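Local coordinates for protein chitinase (Paenibacillus sp. FPU-7, PDB 5GZT) that probably catalyses random endo-hydrolysis of the beta-1,4 linkages between N-acetylglucosamine units in chitin and chitodextrins, using two family 18 glycosyl hydrolase domains, at residues Leu57-Ala63 and Ala79-Asn83; Thr673-Pro677 and Ala754-Ile758. One frame throughout, in Å; residues are numbered along the deposited sequence.

The two contacts sit in separate parts of a very elongated chain, their centres 104 Å apart and their nearest atoms about 88 Å apart, on opposite sides of the chain's centre. Contact 1 comes first along the sequence and closes before contact 2 opens; they share no strand or sheet. Residues 57-63 and 79-83 are loops on neighbouring coils of the N-terminal beta-solenoid, which also holds the sodium site of Glu-44, Thr-50, Phe-52 and Ser-72. Residues 673-677 and 754-758 face each other inside the immunoglobulin-like domain that lies in sequence between the two family 18 hydrolase domains. One contact joins stacked coils, the other two facing sheets.

Contact 1 (Leu57-Ala63 and Ala79-Asn83); sequences LKDLLPA and AASAN
The flat carboxylate of Asp-59 is met through a single oxygen, OD1, by two donors of Ser-81. Ser-81 N approaches OD1 nearly along its C-O axis at 3.0 Å, with an N-H...O angle of 157°, while Ser-81 OG takes the syn lone pair of the same Asp-59 OD1 at 2.6 Å. The loops lie on successive coils of a beta-solenoid, where strand 55-57 stacks in parallel on strand 72-78. Asp-59 CG stands anti to the backbone N (chi1 -164°), which swings the carboxylate over to the next coil; Ser-81 OG (chi1 66°) lies between its own backbone N and carbonyl carbon, near enough to N for both to meet one acceptor. Next to the strands, Ala-79 N gives a hydrogen bond to Leu-57 O in the carbonyl plane, 3.0 Å long. Lys-58 to Leu-61 form a type I turn, and Ala-80 CB packs against it, 3.2 Å from Lys-58 O and 4.0 Å from Leu-61 CB. Ser-102 OG, one coil further on, holds Ala-80 N. Two waters link the backbones: one donates to Asp-59 O and Leu-61 O and accepts from Ala-82 N, the second donates to Pro-62 O and Ala-82 O, each 2.8 Å away.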
# COMPACT_ATOMS: atom_id res chain seq x y z
N LEU B 57 -17.59 -64.42 10.19
CA LEU B 57 -18.14 -65.44 11.07
C LEU B 57 -19.55 -65.64 10.57
O LEU B 57 -20.35 -64.68 10.63
CB LEU B 57 -18.15 -64.98 12.56
CG LEU B 57 -16.75 -64.99 13.21
CD1 LEU B 57 -15.81 -64.07 12.47
CD2 LEU B 57 -16.84 -64.64 14.67
N LYS B 58 -19.86 -66.81 10.02
CA LYS B 58 -21.17 -67.02 9.32
C LYS B 58 -22.19 -67.58 10.23
O LYS B 58 -21.86 -67.99 11.37
CB LYS B 58 -21.02 -67.92 8.13
CG LYS B 58 -20.32 -67.27 6.96
CD LYS B 58 -21.30 -66.93 5.86
CE LYS B 58 -20.55 -66.33 4.71
NZ LYS B 58 -21.48 -65.65 3.80
N ASP B 59 -23.45 -67.59 9.75
CA ASP B 59 -24.56 -68.06 10.61
C ASP B 59 -24.41 -69.58 11.00
O ASP B 59 -25.02 -70.02 11.98
CB ASP B 59 -25.99 -67.71 10.00
CG ASP B 59 -27.14 -67.83 11.05
OD1 ASP B 59 -27.08 -67.33 12.21
OD2 ASP B 59 -28.16 -68.46 10.73
N LEU B 60 -23.58 -70.34 10.27
CA LEU B 60 -23.30 -71.77 10.58
C LEU B 60 -22.41 -71.94 11.87
O LEU B 60 -22.39 -73.04 12.48
CB LEU B 60 -22.68 -72.46 9.34
CG LEU B 60 -23.39 -72.20 7.95
CD1 LEU B 60 -22.43 -71.71 6.84
CD2 LEU B 60 -24.23 -73.40 7.47
N LEU B 61 -21.72 -70.86 12.29
CA LEU B 61 -20.96 -70.84 13.55
C LEU B 61 -21.75 -71.42 14.72
O LEU B 61 -22.81 -70.92 15.04
CB LEU B 61 -20.54 -69.41 13.94
CG LEU B 61 -19.46 -69.38 15.03
CD1 LEU B 61 -18.14 -69.81 14.43
CD2 LEU B 61 -19.28 -67.98 15.60
N PRO B 62 -21.23 -72.47 15.38
CA PRO B 62 -22.02 -73.07 16.47
C PRO B 62 -21.99 -72.24 17.74
O PRO B 62 -21.08 -71.41 17.93
CB PRO B 62 -21.36 -74.45 16.72
CG PRO B 62 -20.49 -74.70 15.55
CD PRO B 62 -20.18 -73.39 14.88
N ALA B 63 -22.97 -72.48 18.60
CA ALA B 63 -23.01 -71.87 19.90
C ALA B 63 -21.67 -72.14 20.65
O ALA B 63 -21.01 -73.16 20.40
CB ALA B 63 -24.19 -72.43 20.68
N ALA B 79 -21.43 -62.12 11.72
CA ALA B 79 -22.75 -62.26 11.10
C ALA B 79 -23.30 -63.63 11.49
O ALA B 79 -23.49 -64.52 10.64
CB ALA B 79 -22.55 -62.15 9.57
N ALA B 80 -23.46 -63.83 12.79
CA ALA B 80 -23.70 -65.17 13.30
C ALA B 80 -24.64 -65.04 14.47
O ALA B 80 -24.35 -64.30 15.42
CB ALA B 80 -22.37 -65.85 13.68
N SER B 81 -25.82 -65.67 14.36
CA SER B 81 -26.87 -65.58 15.41
C SER B 81 -26.60 -66.36 16.69
O SER B 81 -27.26 -66.11 17.74
CB SER B 81 -28.26 -66.00 14.83
OG SER B 81 -28.27 -67.38 14.47
N ALA B 82 -25.63 -67.27 16.69
CA ALA B 82 -25.40 -68.12 17.87
C ALA B 82 -24.56 -67.41 18.98
O ALA B 82 -23.53 -67.95 19.42
CB ALA B 82 -24.77 -69.46 17.43
N ASN B 83 -25.04 -66.26 19.45
CA ASN B 83 -24.37 -65.49 20.54
C ASN B 83 -22.82 -65.45 20.39
O ASN B 83 -22.08 -65.95 21.23
CB ASN B 83 -24.81 -65.99 21.91
CG ASN B 83 -26.33 -66.20 21.99
OD1 ASN B 83 -27.14 -65.27 21.74
ND2 ASN B 83 -26.72 -67.44 22.29
O HOH W 1 -24.36 -68.57 14.42
O HOH W 2 -20.92 -68.76 18.71

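Contact 2 (Thr673-Pro677 and Ala754-Ile758); sequences TFILP and ASVTI
Phe-674 and Val-756 carry this contact, the valine lying obliquely against the aromatic side chain with one methyl over the centre of a ring face. It belongs to the hydrophobic core of the immunoglobulin-like sandwich: strands 673-677 and 754-758 come from different sheets, run nearly antiparallel at 159°, and have axes 8.8 Å apart with no hydrogen bond between them. Val-756 CG2 stands 3.7 Å from the Phe-674 ring centroid and only 9° off the normal, a CH-pi contact. At the ring edge, Phe-674 CE1 meets Thr-757 O in plane at 3.3 Å, and CZ faces Ile-758 CG1 from the same strand. Phe-674 CG lies anti to its carbonyl carbon (chi1 -66°), and the ring reaches across to the facing sheet. Ser-755 and Thr-757 point away from strand 673-677 and are buried against the second hydrolase domain: Thr-757 OG1 bonds to Gly-1107 O, and Ser-755 OG to Ala-1012 N and to Asp-733 OD1 of the adjacent strand 732-738. Further along strand 673-677, Leu-676 and Val-756 reach toward each other tip to tip, Leu-676 CD2 lying 4.1 Å from Val-756 CG1. That same Leu-676 CD2 presses on Ala-754 CB at 3.5 Å, closer than usual for two carbons.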
# COMPACT_ATOMS: atom_id res chain seq x y z
N THR B 673 -15.04 35.09 -14.99
CA THR B 673 -15.20 33.89 -14.29
C THR B 673 -13.99 33.52 -13.47
O THR B 673 -12.86 33.46 -13.96
CB THR B 673 -15.50 32.74 -15.34
OG1 THR B 673 -16.68 33.14 -16.03
CG2 THR B 673 -15.82 31.39 -14.62
N PHE B 674 -14.22 33.25 -12.22
CA PHE B 674 -13.20 32.69 -11.32
C PHE B 674 -13.39 31.16 -11.37
O PHE B 674 -14.56 30.66 -11.43
CB PHE B 674 -13.46 33.12 -9.89
CG PHE B 674 -13.30 34.60 -9.67
CD1 PHE B 674 -12.07 35.21 -9.88
CD2 PHE B 674 -14.33 35.36 -9.21
CE1 PHE B 674 -11.89 36.58 -9.61
CE2 PHE B 674 -14.16 36.69 -8.95
CZ PHE B 674 -12.92 37.29 -9.16
N ILE B 675 -12.28 30.44 -11.42
CA ILE B 675 -12.30 29.01 -11.42
C ILE B 675 -11.42 28.46 -10.33
O ILE B 675 -10.25 28.77 -10.32
CB ILE B 675 -11.91 28.44 -12.80
CG1 ILE B 675 -12.92 28.89 -13.87
CG2 ILE B 675 -11.96 26.89 -12.76
CD1 ILE B 675 -12.38 28.58 -15.30
N LEU B 676 -11.99 27.61 -9.46
CA LEU B 676 -11.27 27.04 -8.34
C LEU B 676 -11.42 25.50 -8.30
O LEU B 676 -12.48 24.98 -7.82
CB LEU B 676 -11.78 27.62 -7.02
CG LEU B 676 -11.68 29.15 -6.86
CD1 LEU B 676 -12.93 29.81 -7.39
CD2 LEU B 676 -11.49 29.60 -5.45
N PRO B 677 -10.40 24.81 -8.77
CA PRO B 677 -10.32 23.34 -8.64
C PRO B 677 -10.26 22.91 -7.17
O PRO B 677 -9.66 23.65 -6.30
CB PRO B 677 -9.03 22.97 -9.38
CG PRO B 677 -8.77 24.17 -10.30
CD PRO B 677 -9.16 25.33 -9.43
N ALA B 754 -11.43 30.70 0.12
CA ALA B 754 -10.39 30.85 -0.91
C ALA B 754 -10.41 32.26 -1.43
O ALA B 754 -11.43 32.72 -1.84
CB ALA B 754 -10.72 29.95 -2.07
N SER B 755 -9.25 32.89 -1.52
CA SER B 755 -9.10 34.22 -2.06
C SER B 755 -8.83 34.26 -3.60
O SER B 755 -7.92 33.62 -4.11
CB SER B 755 -7.84 34.80 -1.39
OG SER B 755 -7.60 36.15 -1.84
N VAL B 756 -9.65 35.04 -4.30
CA VAL B 756 -9.41 35.44 -5.69
C VAL B 756 -9.65 37.01 -5.70
O VAL B 756 -9.93 37.61 -4.62
CB VAL B 756 -10.31 34.72 -6.66
CG1 VAL B 756 -9.90 33.23 -6.66
CG2 VAL B 756 -11.73 34.82 -6.23
N THR B 757 -9.47 37.62 -6.86
CA THR B 757 -9.28 39.05 -6.99
C THR B 757 -10.05 39.69 -8.13
O THR B 757 -9.96 39.25 -9.27
CB THR B 757 -7.83 39.28 -7.13
OG1 THR B 757 -7.15 38.65 -6.04
CG2 THR B 757 -7.50 40.70 -7.17
N ILE B 758 -10.74 40.79 -7.77
CA ILE B 758 -11.09 41.84 -8.72
C ILE B 758 -10.01 42.88 -8.76
O ILE B 758 -9.83 43.58 -7.76
CB ILE B 758 -12.42 42.42 -8.39
CG1 ILE B 758 -13.50 41.38 -8.59
CG2 ILE B 758 -12.75 43.61 -9.30
CD1 ILE B 758 -14.90 41.80 -8.09